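Local atomic coordinates of deseasin MCP-01 (Pseudoalteromonas sp., PDB entry 3VV3), a protein that probably hydrolyses peptide bonds in collagen as a collagenolytic serine protease of the subtilisin family. Residues 189-200 / 214-225. Residues are numbered along the deposited sequence; the frame is centred on the assembly and turned at random.
Sequences SEQADILFVAAA and PSNYENDNVLSI
F196 and V222 begin a parallel pairing of neighbouring strands in the seven-stranded sheet of the subtilase α/β fold, where a side-chain amide also joins the loops leading into both strands. Backbone bonds alternate between the strands, from F196 N to N221 O (2.9 Å) through to A200 N on I225 O. The side-chain amide of N221, whose backbone O takes the first of these bonds, reaches back across the Schellman motif, with D193 at positive phi, that ends helix 180-191. With CG between its backbone N and carbonyl carbon (chi1 64°), N221 sends ND2 to I194 O at 2.9 Å, nearly straight at 171°, and to S189 OG at 3.0 Å, more bent; both acceptors lie in the amide plane. S189 OG is also hydrogen-bonded to I186 O. The extended E190 side chain stacks its carboxylate on this amide, planes 13° apart, E190 CB lying 3.6 Å from N221 CG. Replacing N221 with alanine removes the amide, and I194 O and S189 OG would probably both lose this donor. Among apolar contacts, F196 CE1 meets P214 CG at the ring edge (3.9 Å), while V197 CG1 touches I225 CG1 on the face packed by helix 269-284. One water joins E190 OE1 to D220 N; another donates to both E190 OE2 and D220 OD2, carboxylate oxygens 4.4 Å apart.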
ATOM      1  N   SER A 189      24.929   4.382  11.375  1.00  6.38           N
ATOM      2  CA  SER A 189      23.978   3.956  12.388  1.00  5.02           C
ATOM      3  C   SER A 189      24.506   2.722  13.133  1.00  8.09           C
ATOM      4  O   SER A 189      24.292   2.583  14.343  1.00  5.85           O
ATOM      5  CB  SER A 189      22.581   3.708  11.790  1.00  5.91           C
ATOM      6  OG  SER A 189      22.534   2.497  11.063  1.00  6.80           O
ATOM      7  N   GLU A 190      25.209   1.837  12.429  1.00  5.64           N
ATOM      8  CA  GLU A 190      25.794   0.674  13.095  1.00  6.60           C
ATOM      9  C   GLU A 190      26.830   1.097  14.128  1.00  6.15           C
ATOM     10  O   GLU A 190      26.883   0.541  15.220  1.00  6.60           O
ATOM     11  CB  GLU A 190      26.428  -0.310  12.101  1.00 10.67           C
ATOM     12  CG  GLU A 190      26.928  -1.578  12.809  1.00 11.24           C
ATOM     13  CD  GLU A 190      27.473  -2.637  11.869  1.00 21.85           C
ATOM     14  OE1 GLU A 190      27.585  -2.372  10.655  1.00 17.90           O
ATOM     15  OE2 GLU A 190      27.796  -3.745  12.359  1.00 22.53           O
ATOM     16  N   GLN A 191      27.660   2.078  13.791  1.00  7.14           N
ATOM     17  CA  GLN A 191      28.685   2.508  14.738  1.00 10.26           C
ATOM     18  C   GLN A 191      28.032   3.136  15.975  1.00  9.05           C
ATOM     19  O   GLN A 191      28.623   3.148  17.057  1.00  6.78           O
ATOM     20  CB  GLN A 191      29.692   3.480  14.092  1.00  9.48           C
ATOM     21  CG  GLN A 191      30.210   3.063  12.709  1.00 15.55           C
ATOM     22  CD  GLN A 191      30.657   1.605  12.626  1.00 30.96           C
ATOM     23  OE1 GLN A 191      31.514   1.152  13.389  1.00 26.06           O
ATOM     24  NE2 GLN A 191      30.082   0.865  11.674  1.00 24.28           N
ATOM     25  N   ALA A 192      26.804   3.632  15.810  1.00  5.46           N
ATOM     26  CA  ALA A 192      26.044   4.227  16.914  1.00  4.70           C
ATOM     27  C   ALA A 192      25.206   3.212  17.701  1.00  6.66           C
ATOM     28  O   ALA A 192      24.444   3.589  18.598  1.00  6.20           O
ATOM     29  CB  ALA A 192      25.153   5.359  16.396  1.00  4.93           C
ATOM     30  N   ASP A 193      25.341   1.935  17.354  1.00  5.49           N
ATOM     31  CA  ASP A 193      24.636   0.828  18.018  1.00  5.64           C
ATOM     32  C   ASP A 193      23.135   0.820  17.759  1.00  5.16           C
ATOM     33  O   ASP A 193      22.337   0.541  18.657  1.00  7.06           O
ATOM     34  CB  ASP A 193      24.927   0.803  19.525  1.00  7.19           C
ATOM     35  CG  ASP A 193      26.419   0.708  19.831  1.00  9.87           C
ATOM     36  OD1 ASP A 193      27.114  -0.108  19.195  1.00  9.29           O
ATOM     37  OD2 ASP A 193      26.893   1.458  20.714  1.00  9.98           O
ATOM     38  N   ILE A 194      22.764   1.096  16.513  1.00  4.77           N
ATOM     39  CA  ILE A 194      21.358   1.147  16.124  1.00  3.81           C
ATOM     40  C   ILE A 194      21.012  -0.029  15.214  1.00  5.21           C
ATOM     41  O   ILE A 194      21.757  -0.353  14.291  1.00  6.89           O
ATOM     42  CB  ILE A 194      21.045   2.473  15.408  1.00  4.47           C
ATOM     43  CG1 ILE A 194      21.314   3.644  16.359  1.00  5.90           C
ATOM     44  CG2 ILE A 194      19.589   2.501  14.904  1.00  4.74           C
ATOM     45  CD1 ILE A 194      21.170   5.020  15.707  1.00  5.60           C
ATOM     46  N   LEU A 195      19.881  -0.665  15.501  1.00  5.40           N
ATOM     47  CA  LEU A 195      19.378  -1.767  14.695  1.00  6.09           C
ATOM     48  C   LEU A 195      18.443  -1.196  13.641  1.00  4.21           C
ATOM     49  O   LEU A 195      17.530  -0.444  13.967  1.00  5.21           O
ATOM     50  CB  LEU A 195      18.605  -2.736  15.590  1.00  4.35           C
ATOM     51  CG  LEU A 195      17.961  -3.957  14.934  1.00  5.77           C
ATOM     52  CD1 LEU A 195      19.034  -4.978  14.588  1.00  6.42           C
ATOM     53  CD2 LEU A 195      16.929  -4.558  15.884  1.00  6.52           C
ATOM     54  N   PHE A 196      18.671  -1.564  12.379  1.00  4.23           N
ATOM     55  CA  PHE A 196      17.954  -0.990  11.240  1.00  5.38           C
ATOM     56  C   PHE A 196      17.007  -2.058  10.721  1.00  4.61           C
ATOM     57  O   PHE A 196      17.422  -2.937   9.968  1.00  3.84           O
ATOM     58  CB  PHE A 196      18.965  -0.599  10.142  1.00  5.47           C
ATOM     59  CG  PHE A 196      18.373   0.190   8.985  1.00  5.25           C
ATOM     60  CD1 PHE A 196      17.705  -0.454   7.953  1.00  5.27           C
ATOM     61  CD2 PHE A 196      18.518   1.573   8.925  1.00  7.06           C
ATOM     62  CE1 PHE A 196      17.176   0.269   6.886  1.00  5.70           C
ATOM     63  CE2 PHE A 196      17.989   2.304   7.866  1.00  7.29           C
ATOM     64  CZ  PHE A 196      17.318   1.652   6.849  1.00  6.92           C
ATOM     65  N   VAL A 197      15.744  -1.995  11.139  1.00  5.31           N
ATOM     66  CA  VAL A 197      14.765  -3.002  10.737  1.00  3.91           C
ATOM     67  C   VAL A 197      14.112  -2.574   9.428  1.00  5.34           C
ATOM     68  O   VAL A 197      13.713  -1.422   9.288  1.00  4.72           O
ATOM     69  CB  VAL A 197      13.688  -3.185  11.814  1.00  4.36           C
ATOM     70  CG1 VAL A 197      12.856  -4.428  11.525  1.00  4.59           C
ATOM     71  CG2 VAL A 197      14.343  -3.283  13.191  1.00  5.70           C
ATOM     72  N   ALA A 198      14.010  -3.490   8.467  1.00  3.85           N
ATOM     73  CA  ALA A 198      13.570  -3.118   7.121  1.00  6.27           C
ATOM     74  C   ALA A 198      12.629  -4.157   6.525  1.00  6.89           C
ATOM     75  O   ALA A 198      12.797  -5.348   6.755  1.00  8.39           O
ATOM     76  CB  ALA A 198      14.780  -2.926   6.202  1.00  8.10           C
ATOM     77  N   ALA A 199      11.656  -3.691   5.749  1.00  6.05           N
ATOM     78  CA  ALA A 199      10.631  -4.550   5.168  1.00  5.12           C
ATOM     79  C   ALA A 199      11.155  -5.242   3.918  1.00  5.03           C
ATOM     80  O   ALA A 199      11.849  -4.622   3.109  1.00  5.88           O
ATOM     81  CB  ALA A 199       9.417  -3.719   4.813  1.00  6.67           C
ATOM     82  N   ALA A 200      10.801  -6.514   3.737  1.00  4.51           N
ATOM     83  CA  ALA A 200      11.334  -7.270   2.606  1.00  5.56           C
ATOM     84  C   ALA A 200      10.667  -6.919   1.269  1.00  5.84           C
ATOM     85  O   ALA A 200      11.240  -7.167   0.210  1.00  5.72           O
ATOM     86  CB  ALA A 200      11.254  -8.777   2.869  1.00  6.43           C
ATOM     87  N   PRO A 214      15.821  -0.792   1.129  1.00  6.96           N
ATOM     88  CA  PRO A 214      17.101  -1.084   1.793  1.00  6.71           C
ATOM     89  C   PRO A 214      17.268  -2.487   2.387  1.00  8.58           C
ATOM     90  O   PRO A 214      18.316  -2.747   2.973  1.00  8.68           O
ATOM     91  CB  PRO A 214      17.143  -0.054   2.934  1.00  5.66           C
ATOM     92  CG  PRO A 214      15.682   0.163   3.272  1.00  7.65           C
ATOM     93  CD  PRO A 214      14.974   0.112   1.931  1.00  7.51           C
ATOM     94  N   SER A 215      16.291  -3.375   2.254  1.00  7.25           N
ATOM     95  CA  SER A 215      16.416  -4.665   2.946  1.00  7.72           C
ATOM     96  C   SER A 215      17.608  -5.503   2.464  1.00  8.98           C
ATOM     97  O   SER A 215      18.170  -6.266   3.245  1.00  9.84           O
ATOM     98  CB  SER A 215      15.118  -5.472   2.895  1.00 12.48           C
ATOM     99  OG  SER A 215      14.742  -5.733   1.566  1.00 11.00           O
ATOM    100  N   ASN A 216      18.010  -5.346   1.203  1.00  7.60           N
ATOM    101  CA  ASN A 216      19.155  -6.099   0.678  1.00  8.47           C
ATOM    102  C   ASN A 216      20.537  -5.542   1.053  1.00 10.85           C
ATOM    103  O   ASN A 216      21.552  -6.170   0.738  1.00 11.02           O
ATOM    104  CB  ASN A 216      19.068  -6.292  -0.850  1.00  8.80           C
ATOM    105  CG  ASN A 216      18.348  -7.573  -1.251  1.00  9.87           C
ATOM    106  OD1 ASN A 216      17.144  -7.713  -1.049  1.00 10.43           O
ATOM    107  ND2 ASN A 216      19.090  -8.519  -1.828  1.00 15.44           N
ATOM    108  N   TYR A 217      20.602  -4.381   1.706  1.00  6.97           N
ATOM    109  CA  TYR A 217      21.912  -3.889   2.141  1.00  7.68           C
ATOM    110  C   TYR A 217      22.543  -4.946   3.036  1.00  9.47           C
ATOM    111  O   TYR A 217      21.871  -5.506   3.898  1.00  8.76           O
ATOM    112  CB  TYR A 217      21.818  -2.541   2.863  1.00  7.36           C
ATOM    113  CG  TYR A 217      21.631  -1.403   1.894  1.00  5.58           C
ATOM    114  CD1 TYR A 217      22.610  -1.117   0.941  1.00  7.52           C
ATOM    115  CD2 TYR A 217      20.478  -0.626   1.911  1.00  4.45           C
ATOM    116  CE1 TYR A 217      22.442  -0.090   0.029  1.00  9.22           C
ATOM    117  CE2 TYR A 217      20.300   0.408   1.007  1.00  7.62           C
ATOM    118  CZ  TYR A 217      21.290   0.672   0.067  1.00  8.82           C
ATOM    119  OH  TYR A 217      21.123   1.691  -0.841  1.00  9.53           O
ATOM    120  N   GLU A 218      23.825  -5.231   2.813  1.00  9.14           N
ATOM    121  CA  GLU A 218      24.511  -6.302   3.541  1.00  9.39           C
ATOM    122  C   GLU A 218      25.067  -5.866   4.904  1.00 10.62           C
ATOM    123  O   GLU A 218      25.679  -6.659   5.636  1.00  9.30           O
ATOM    124  CB  GLU A 218      25.613  -6.896   2.668  1.00 14.42           C
ATOM    125  CG  GLU A 218      25.078  -7.649   1.452  1.00 16.46           C
ATOM    126  CD  GLU A 218      26.185  -8.095   0.521  1.00 29.73           C
ATOM    127  OE1 GLU A 218      27.359  -7.777   0.798  1.00 33.79           O
ATOM    128  OE2 GLU A 218      25.882  -8.762  -0.490  1.00 37.71           O
ATOM    129  N   ASN A 219      24.834  -4.604   5.250  1.00  8.36           N
ATOM    130  CA  ASN A 219      25.205  -4.084   6.556  1.00  9.79           C
ATOM    131  C   ASN A 219      24.749  -5.033   7.667  1.00 11.04           C
ATOM    132  O   ASN A 219      23.609  -5.502   7.669  1.00  7.57           O
ATOM    133  CB  ASN A 219      24.597  -2.692   6.752  1.00  7.32           C
ATOM    134  CG  ASN A 219      25.106  -1.677   5.736  1.00  7.86           C
ATOM    135  OD1 ASN A 219      25.759  -0.701   6.107  1.00 12.51           O
ATOM    136  ND2 ASN A 219      24.817  -1.898   4.461  1.00  8.54           N
ATOM    137  N   ASP A 220      25.636  -5.331   8.612  1.00  9.16           N
ATOM    138  CA  ASP A 220      25.296  -6.292   9.662  1.00 11.54           C
ATOM    139  C   ASP A 220      24.122  -5.879  10.561  1.00 11.71           C
ATOM    140  O   ASP A 220      23.459  -6.739  11.146  1.00 11.65           O
ATOM    141  CB  ASP A 220      26.516  -6.621  10.523  1.00 12.77           C
ATOM    142  CG  ASP A 220      27.519  -7.507   9.807  1.00 24.47           C
ATOM    143  OD1 ASP A 220      27.100  -8.344   8.974  1.00 22.56           O
ATOM    144  OD2 ASP A 220      28.730  -7.373  10.089  1.00 22.37           O
ATOM    145  N   ASN A 221      23.863  -4.579  10.685  1.00  7.56           N
ATOM    146  CA  ASN A 221      22.789  -4.127  11.577  1.00  6.70           C
ATOM    147  C   ASN A 221      21.428  -4.037  10.883  1.00  4.86           C
ATOM    148  O   ASN A 221      20.439  -3.633  11.491  1.00  5.94           O
ATOM    149  CB  ASN A 221      23.130  -2.780  12.221  1.00  7.21           C
ATOM    150  CG  ASN A 221      23.256  -1.670  11.200  1.00  6.08           C
ATOM    151  OD1 ASN A 221      23.748  -1.890  10.091  1.00  7.65           O
ATOM    152  ND2 ASN A 221      22.814  -0.471  11.566  1.00  5.92           N
ATOM    153  N   VAL A 222      21.378  -4.407   9.609  1.00  6.19           N
ATOM    154  CA  VAL A 222      20.101  -4.462   8.902  1.00  4.38           C
ATOM    155  C   VAL A 222      19.391  -5.774   9.228  1.00  6.34           C
ATOM    156  O   VAL A 222      19.973  -6.850   9.088  1.00  8.45           O
ATOM    157  CB  VAL A 222      20.294  -4.334   7.369  1.00  6.65           C
ATOM    158  CG1 VAL A 222      19.003  -4.652   6.621  1.00  6.02           C
ATOM    159  CG2 VAL A 222      20.810  -2.933   7.005  1.00  7.24           C
ATOM    160  N   LEU A 223      18.142  -5.680   9.678  1.00  3.30           N
ATOM    161  CA  LEU A 223      17.346  -6.861   9.978  1.00  4.85           C
ATOM    162  C   LEU A 223      16.133  -6.830   9.050  1.00  3.66           C
ATOM    163  O   LEU A 223      15.276  -5.966   9.176  1.00  6.36           O
ATOM    164  CB  LEU A 223      16.946  -6.866  11.457  1.00  5.24           C
ATOM    165  CG  LEU A 223      15.963  -7.931  11.961  1.00  5.66           C
ATOM    166  CD1 LEU A 223      16.412  -9.336  11.582  1.00  6.48           C
ATOM    167  CD2 LEU A 223      15.775  -7.811  13.467  1.00  5.22           C
ATOM    168  N   SER A 224      16.100  -7.757   8.092  1.00  5.70           N
ATOM    169  CA  SER A 224      15.139  -7.728   6.985  1.00  6.57           C
ATOM    170  C   SER A 224      13.995  -8.678   7.253  1.00  5.69           C
ATOM    171  O   SER A 224      14.220  -9.858   7.536  1.00  7.56           O
ATOM    172  CB  SER A 224      15.806  -8.130   5.656  1.00 10.54           C
ATOM    173  OG  SER A 224      16.817  -7.216   5.303  1.00 23.59           O
ATOM    174  N   ILE A 225      12.771  -8.175   7.123  1.00  4.11           N
ATOM    175  CA  ILE A 225      11.606  -8.894   7.636  1.00  5.01           C
ATOM    176  C   ILE A 225      10.583  -9.275   6.561  1.00  6.42           C
ATOM    177  O   ILE A 225      10.096  -8.418   5.829  1.00  6.08           O
ATOM    178  CB  ILE A 225      10.917  -8.057   8.735  1.00  4.39           C
ATOM    179  CG1 ILE A 225      11.923  -7.718   9.849  1.00  4.31           C
ATOM    180  CG2 ILE A 225       9.693  -8.781   9.275  1.00  6.38           C
ATOM    181  CD1 ILE A 225      12.635  -8.931  10.416  1.00  4.67           C
TER
HETATM  182  O   HOH W   1      28.176  -4.046   8.621  1.00 14.31           O
HETATM  183  O   HOH W   2      29.776  -5.351  11.440  1.00 22.64           O